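Chitinase (Paenibacillus sp. FPU-7, PDB 5GZT) probably hydrolyses internal beta-1,4 linkages between N-acetylglucosamine units of chitin and chitodextrins, using two glycoside hydrolase family 18 domains. Local coordinates at residues G560-S565 with T595-E600; Y577-D582 with P588-G593. All coordinates share one frame; numbering follows the deposited sequence.

Contact 1 (G560-S565 with T595-E600); sequences GTIVYS and TFISYE
I562 meets I597 through a single pair of methyl groups, CD1 of I562 lying 4.1 Å from CD1 of I597, with the two side chains crossing at about a right angle. In both isoleucines CG1 stands beside the backbone N (chi1 -61° in I562, -63° in I597), and the extended outer arm carries the methyl across. Further along, the rings of Y564 and Y599 approach rim to rim, CE1 of Y564 being 4.1 Å from CD2 of Y599. The same CE1 of Y564 comes within 3.4 Å of the carbonyl O of E600, an oblique approach. No hydrogen bond joins the two segments directly, because strand 534-538 runs between them in a five-stranded antiparallel sheet; I562 and I597 therefore touch across one face of that intervening strand. The sheet lies in the chain between barrel strands 527-532 and 619-623, which is where family 18 chitinases of this type carry their alpha+beta insertion domain. I562 is tied to the intervening strand by a backbone bond to S535, and its O also accepts from S535 OG, while L567 of helix 564-570 packs on I562, I597 and Y599, and Y571 on both isoleucines. The Y564 ring is held at its far end by a hydrogen bond from OH to E633 OE2. E600 turns its carboxylate away from Y564: OE1 bonds S604 OG, while OE2 takes the backbone N of A532 and a salt bridge to K608, anchoring this end of the segment to helix 602-614 and to the end of barrel strand 527-532.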
# COMPACT_ATOMS: atom_id res chain seq x y z
N GLY B 560 -9.15 -22.74 12.54
CA GLY B 560 -7.80 -22.15 12.27
C GLY B 560 -7.74 -20.62 12.22
O GLY B 560 -6.94 -19.99 12.99
N THR B 561 -8.48 -20.07 11.24
CA THR B 561 -8.57 -18.65 10.95
C THR B 561 -10.04 -18.28 10.81
O THR B 561 -10.83 -19.07 10.38
CB THR B 561 -7.84 -18.17 9.69
OG1 THR B 561 -8.39 -18.82 8.56
CG2 THR B 561 -6.30 -18.42 9.73
N ILE B 562 -10.40 -17.08 11.25
CA ILE B 562 -11.71 -16.48 11.00
C ILE B 562 -11.49 -15.09 10.44
O ILE B 562 -10.79 -14.30 11.03
CB ILE B 562 -12.51 -16.41 12.32
CG1 ILE B 562 -12.73 -17.77 12.90
CG2 ILE B 562 -13.88 -15.76 12.07
CD1 ILE B 562 -13.28 -17.81 14.32
N VAL B 563 -12.08 -14.75 9.30
CA VAL B 563 -11.82 -13.51 8.61
C VAL B 563 -12.47 -12.35 9.40
O VAL B 563 -13.42 -12.55 10.19
CB VAL B 563 -12.27 -13.56 7.14
CG1 VAL B 563 -11.68 -14.81 6.41
CG2 VAL B 563 -13.80 -13.56 7.03
N TYR B 564 -11.86 -11.17 9.32
CA TYR B 564 -12.32 -10.03 10.15
C TYR B 564 -13.83 -9.73 9.97
O TYR B 564 -14.48 -9.38 10.91
CB TYR B 564 -11.54 -8.80 9.76
CG TYR B 564 -11.76 -7.57 10.63
CD1 TYR B 564 -11.38 -7.56 11.98
CD2 TYR B 564 -12.43 -6.45 10.12
CE1 TYR B 564 -11.60 -6.43 12.77
CE2 TYR B 564 -12.61 -5.32 10.89
CZ TYR B 564 -12.20 -5.28 12.22
OH TYR B 564 -12.37 -4.16 13.00
N SER B 565 -14.35 -9.74 8.74
CA SER B 565 -15.79 -9.46 8.53
C SER B 565 -16.68 -10.37 9.35
O SER B 565 -17.68 -9.93 9.90
CB SER B 565 -16.15 -9.58 7.06
OG SER B 565 -15.77 -10.86 6.54
N THR B 595 -12.55 -20.69 23.54
CA THR B 595 -11.89 -20.25 22.31
C THR B 595 -11.22 -18.88 22.42
O THR B 595 -11.88 -17.91 22.83
CB THR B 595 -12.92 -20.25 21.20
OG1 THR B 595 -13.52 -21.54 21.16
CG2 THR B 595 -12.33 -19.91 19.94
N PHE B 596 -9.97 -18.82 21.99
CA PHE B 596 -9.14 -17.62 21.96
C PHE B 596 -8.88 -17.19 20.51
O PHE B 596 -8.55 -18.00 19.65
CB PHE B 596 -7.80 -17.87 22.67
CG PHE B 596 -6.81 -16.81 22.51
CD1 PHE B 596 -6.02 -16.78 21.41
CD2 PHE B 596 -6.66 -15.79 23.47
CE1 PHE B 596 -5.09 -15.80 21.25
CE2 PHE B 596 -5.74 -14.78 23.29
CZ PHE B 596 -4.96 -14.79 22.19
N ILE B 597 -9.07 -15.90 20.23
CA ILE B 597 -8.98 -15.40 18.87
C ILE B 597 -8.05 -14.22 18.89
O ILE B 597 -8.34 -13.19 19.54
CB ILE B 597 -10.38 -14.96 18.36
CG1 ILE B 597 -11.31 -16.16 18.33
CG2 ILE B 597 -10.27 -14.34 16.99
CD1 ILE B 597 -12.77 -15.99 17.93
N SER B 598 -6.97 -14.30 18.12
CA SER B 598 -6.04 -13.24 17.97
C SER B 598 -6.32 -12.58 16.68
O SER B 598 -6.35 -13.25 15.71
CB SER B 598 -4.58 -13.76 17.96
OG SER B 598 -3.72 -12.77 17.45
N TYR B 599 -6.33 -11.25 16.65
CA TYR B 599 -6.74 -10.55 15.45
C TYR B 599 -6.14 -9.13 15.39
O TYR B 599 -5.31 -8.76 16.23
CB TYR B 599 -8.31 -10.58 15.30
CG TYR B 599 -9.10 -9.65 16.21
CD1 TYR B 599 -9.32 -9.98 17.55
CD2 TYR B 599 -9.75 -8.50 15.73
CE1 TYR B 599 -10.00 -9.18 18.42
CE2 TYR B 599 -10.52 -7.74 16.59
CZ TYR B 599 -10.63 -8.10 17.93
OH TYR B 599 -11.34 -7.35 18.80
N GLU B 600 -6.50 -8.44 14.33
CA GLU B 600 -6.02 -7.14 13.96
C GLU B 600 -7.34 -6.30 13.84
O GLU B 600 -8.29 -6.74 13.21
CB GLU B 600 -5.49 -7.22 12.57
CG GLU B 600 -4.86 -5.96 12.06
CD GLU B 600 -3.34 -5.89 12.36
OE1 GLU B 600 -2.98 -5.50 13.48
OE2 GLU B 600 -2.50 -6.20 11.48

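Contact 2 (Y577-D582 with P588-G593); sequences YTRYWD and PYLFNG. With FMT (formic acid), chain H.
Y580 and Y589 pair through their backbones, Y580 N giving a bond of 2.8 Å to Y589 O and Y589 N a longer one of 3.2 Å to Y580 O. T578 and F591 repeat the pattern: T578 N reaches F591 O at 2.9 Å in a nearly straight bond (174°), and F591 N returns to T578 O. CB of Y580 sits over one face of the Y589 ring, 3.6 Å from its centroid, as a CH-pi contact. At the rim of that ring, Y589 OH bonds T546 OG1 and also meets a water, which in turn donates to W581 O. A second water joins T578 OG1 at 2.7 Å. N592 CB sits over the centre of the Y577 ring, 3.7 Å from its centroid, and the amide, with CG between the backbone N and the carbonyl carbon (chi1 75°), follows with its plane 11° from the ring's. On the face shared by R579 and W581, R579 NH1 donates to O1 of a bound formic acid molecule, probably from the crystallisation liquor, at 2.9 Å and also to L683 O of the immunoglobulin-like region. N592 OD1 accepts from T595 N, D582 OD1 from the N atoms of T584 and A585 in the connection, and D582 OD2 bonds H496 NE2. Alternating hydrogen-bonded and non-hydrogen-bonded pairs make this an antiparallel beta hairpin, with strand 578-582 outermost in the sheet of what is probably the chitinase insertion domain.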
# COMPACT_ATOMS: atom_id res chain seq x y z
N TYR B 577 -18.24 -13.67 23.53
CA TYR B 577 -16.82 -13.41 23.32
C TYR B 577 -16.50 -11.99 23.88
O TYR B 577 -17.12 -10.97 23.42
CB TYR B 577 -16.44 -13.51 21.84
CG TYR B 577 -16.29 -14.91 21.32
CD1 TYR B 577 -17.37 -15.63 20.91
CD2 TYR B 577 -15.06 -15.53 21.31
CE1 TYR B 577 -17.25 -16.97 20.47
CE2 TYR B 577 -14.91 -16.85 20.89
CZ TYR B 577 -15.99 -17.57 20.46
OH TYR B 577 -15.79 -18.91 20.04
N THR B 578 -15.52 -11.90 24.80
CA THR B 578 -15.12 -10.64 25.41
C THR B 578 -13.94 -10.11 24.58
O THR B 578 -13.00 -10.87 24.24
CB THR B 578 -14.76 -10.85 26.88
OG1 THR B 578 -15.93 -11.29 27.54
CG2 THR B 578 -14.27 -9.64 27.54
N ARG B 579 -13.95 -8.82 24.30
CA ARG B 579 -12.85 -8.11 23.65
C ARG B 579 -11.85 -7.67 24.73
O ARG B 579 -12.24 -7.09 25.72
CB ARG B 579 -13.33 -6.86 22.86
CG ARG B 579 -12.09 -6.21 22.21
CD ARG B 579 -12.46 -5.16 21.18
NE ARG B 579 -13.29 -4.12 21.71
CZ ARG B 579 -12.89 -2.90 22.08
NH1 ARG B 579 -11.59 -2.54 22.18
NH2 ARG B 579 -13.81 -2.02 22.48
N TYR B 580 -10.57 -8.02 24.54
CA TYR B 580 -9.48 -7.63 25.44
C TYR B 580 -8.41 -6.92 24.62
O TYR B 580 -8.39 -7.02 23.43
CB TYR B 580 -8.86 -8.90 26.05
CG TYR B 580 -9.70 -9.57 27.12
CD1 TYR B 580 -10.06 -8.89 28.25
CD2 TYR B 580 -10.14 -10.88 26.99
CE1 TYR B 580 -10.80 -9.53 29.27
CE2 TYR B 580 -10.83 -11.50 28.03
CZ TYR B 580 -11.15 -10.83 29.12
OH TYR B 580 -11.88 -11.43 30.10
N TRP B 581 -7.50 -6.18 25.27
CA TRP B 581 -6.44 -5.51 24.61
C TRP B 581 -5.16 -5.81 25.40
O TRP B 581 -5.15 -5.77 26.62
CB TRP B 581 -6.72 -4.03 24.73
CG TRP B 581 -5.64 -3.11 24.17
CD1 TRP B 581 -4.83 -2.26 24.90
CD2 TRP B 581 -5.31 -2.90 22.80
NE1 TRP B 581 -4.03 -1.60 24.05
CE2 TRP B 581 -4.30 -1.93 22.77
CE3 TRP B 581 -5.72 -3.50 21.59
CZ2 TRP B 581 -3.73 -1.42 21.57
CZ3 TRP B 581 -5.18 -2.96 20.37
CH2 TRP B 581 -4.15 -1.99 20.40
N ASP B 582 -4.10 -6.05 24.67
CA ASP B 582 -2.77 -6.19 25.28
C ASP B 582 -2.07 -4.87 25.05
O ASP B 582 -1.70 -4.51 23.95
CB ASP B 582 -2.01 -7.33 24.64
CG ASP B 582 -0.59 -7.56 25.29
OD1 ASP B 582 0.07 -6.61 25.75
OD2 ASP B 582 -0.06 -8.67 25.18
N PRO B 588 -5.39 -6.66 19.89
CA PRO B 588 -6.63 -7.10 20.52
C PRO B 588 -6.79 -8.61 20.38
O PRO B 588 -6.18 -9.22 19.47
CB PRO B 588 -7.68 -6.43 19.62
CG PRO B 588 -7.03 -6.63 18.21
CD PRO B 588 -5.53 -6.45 18.45
N TYR B 589 -7.61 -9.20 21.26
CA TYR B 589 -7.95 -10.59 21.16
C TYR B 589 -9.30 -10.78 21.82
O TYR B 589 -9.78 -9.83 22.53
CB TYR B 589 -6.89 -11.45 21.84
CG TYR B 589 -6.61 -11.14 23.26
CD1 TYR B 589 -5.80 -10.12 23.61
CD2 TYR B 589 -7.08 -11.95 24.28
CE1 TYR B 589 -5.51 -9.84 24.95
CE2 TYR B 589 -6.75 -11.69 25.60
CZ TYR B 589 -5.93 -10.66 25.92
OH TYR B 589 -5.55 -10.38 27.21
N LEU B 590 -9.95 -11.87 21.44
CA LEU B 590 -11.21 -12.27 22.08
C LEU B 590 -11.07 -13.53 22.88
O LEU B 590 -10.26 -14.44 22.50
CB LEU B 590 -12.21 -12.56 21.01
CG LEU B 590 -12.35 -11.45 19.94
CD1 LEU B 590 -13.46 -11.89 18.97
CD2 LEU B 590 -12.75 -10.14 20.60
N PHE B 591 -11.91 -13.70 23.90
CA PHE B 591 -11.95 -14.99 24.61
C PHE B 591 -13.32 -15.20 25.14
O PHE B 591 -13.96 -14.24 25.62
CB PHE B 591 -10.92 -14.99 25.75
CG PHE B 591 -10.71 -16.31 26.45
CD1 PHE B 591 -10.35 -17.41 25.72
CD2 PHE B 591 -10.71 -16.40 27.82
CE1 PHE B 591 -10.12 -18.68 26.35
CE2 PHE B 591 -10.51 -17.62 28.48
CZ PHE B 591 -10.20 -18.78 27.72
N ASN B 592 -13.84 -16.42 25.01
CA ASN B 592 -15.12 -16.78 25.57
C ASN B 592 -15.06 -17.81 26.69
O ASN B 592 -16.09 -18.34 27.10
CB ASN B 592 -16.08 -17.28 24.48
CG ASN B 592 -15.75 -18.67 24.02
OD1 ASN B 592 -14.62 -19.18 24.21
ND2 ASN B 592 -16.72 -19.30 23.37
N GLY B 593 -13.87 -18.06 27.23
CA GLY B 593 -13.71 -19.12 28.19
C GLY B 593 -13.16 -20.44 27.58
O GLY B 593 -12.75 -21.30 28.32
C FMT H . -8.82 -3.65 21.67
O1 FMT H . -9.48 -4.54 22.31
O2 FMT H . -8.88 -3.16 20.37
O HOH W 1 -16.81 -13.84 27.60
O HOH W 2 -4.01 -8.44 27.50

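How the contacts relate
The centres of contacts 1 and 2 lie about 10 Å apart in one five-stranded antiparallel sheet, ordered 561-563, 534-538, 596-598, 587-591, 578-582. Contact 1 spans the first three strands and contact 2 joins the last two. Along the chain, 560-565 comes first, both segments of contact 2 follow, and 595-600 closes the series. The join falls between strands 596-598 and 587-591, where I597 O and L590 N, 2.8 Å apart, probably share a hydrogen bond, and where the rings of F596 and Y589 meet. Together they run from one outer strand to the other, contact 1 without direct hydrogen bonds and linked to the barrel through E600 and A532, contact 2 with backbone bonds and reaching the immunoglobulin-like region.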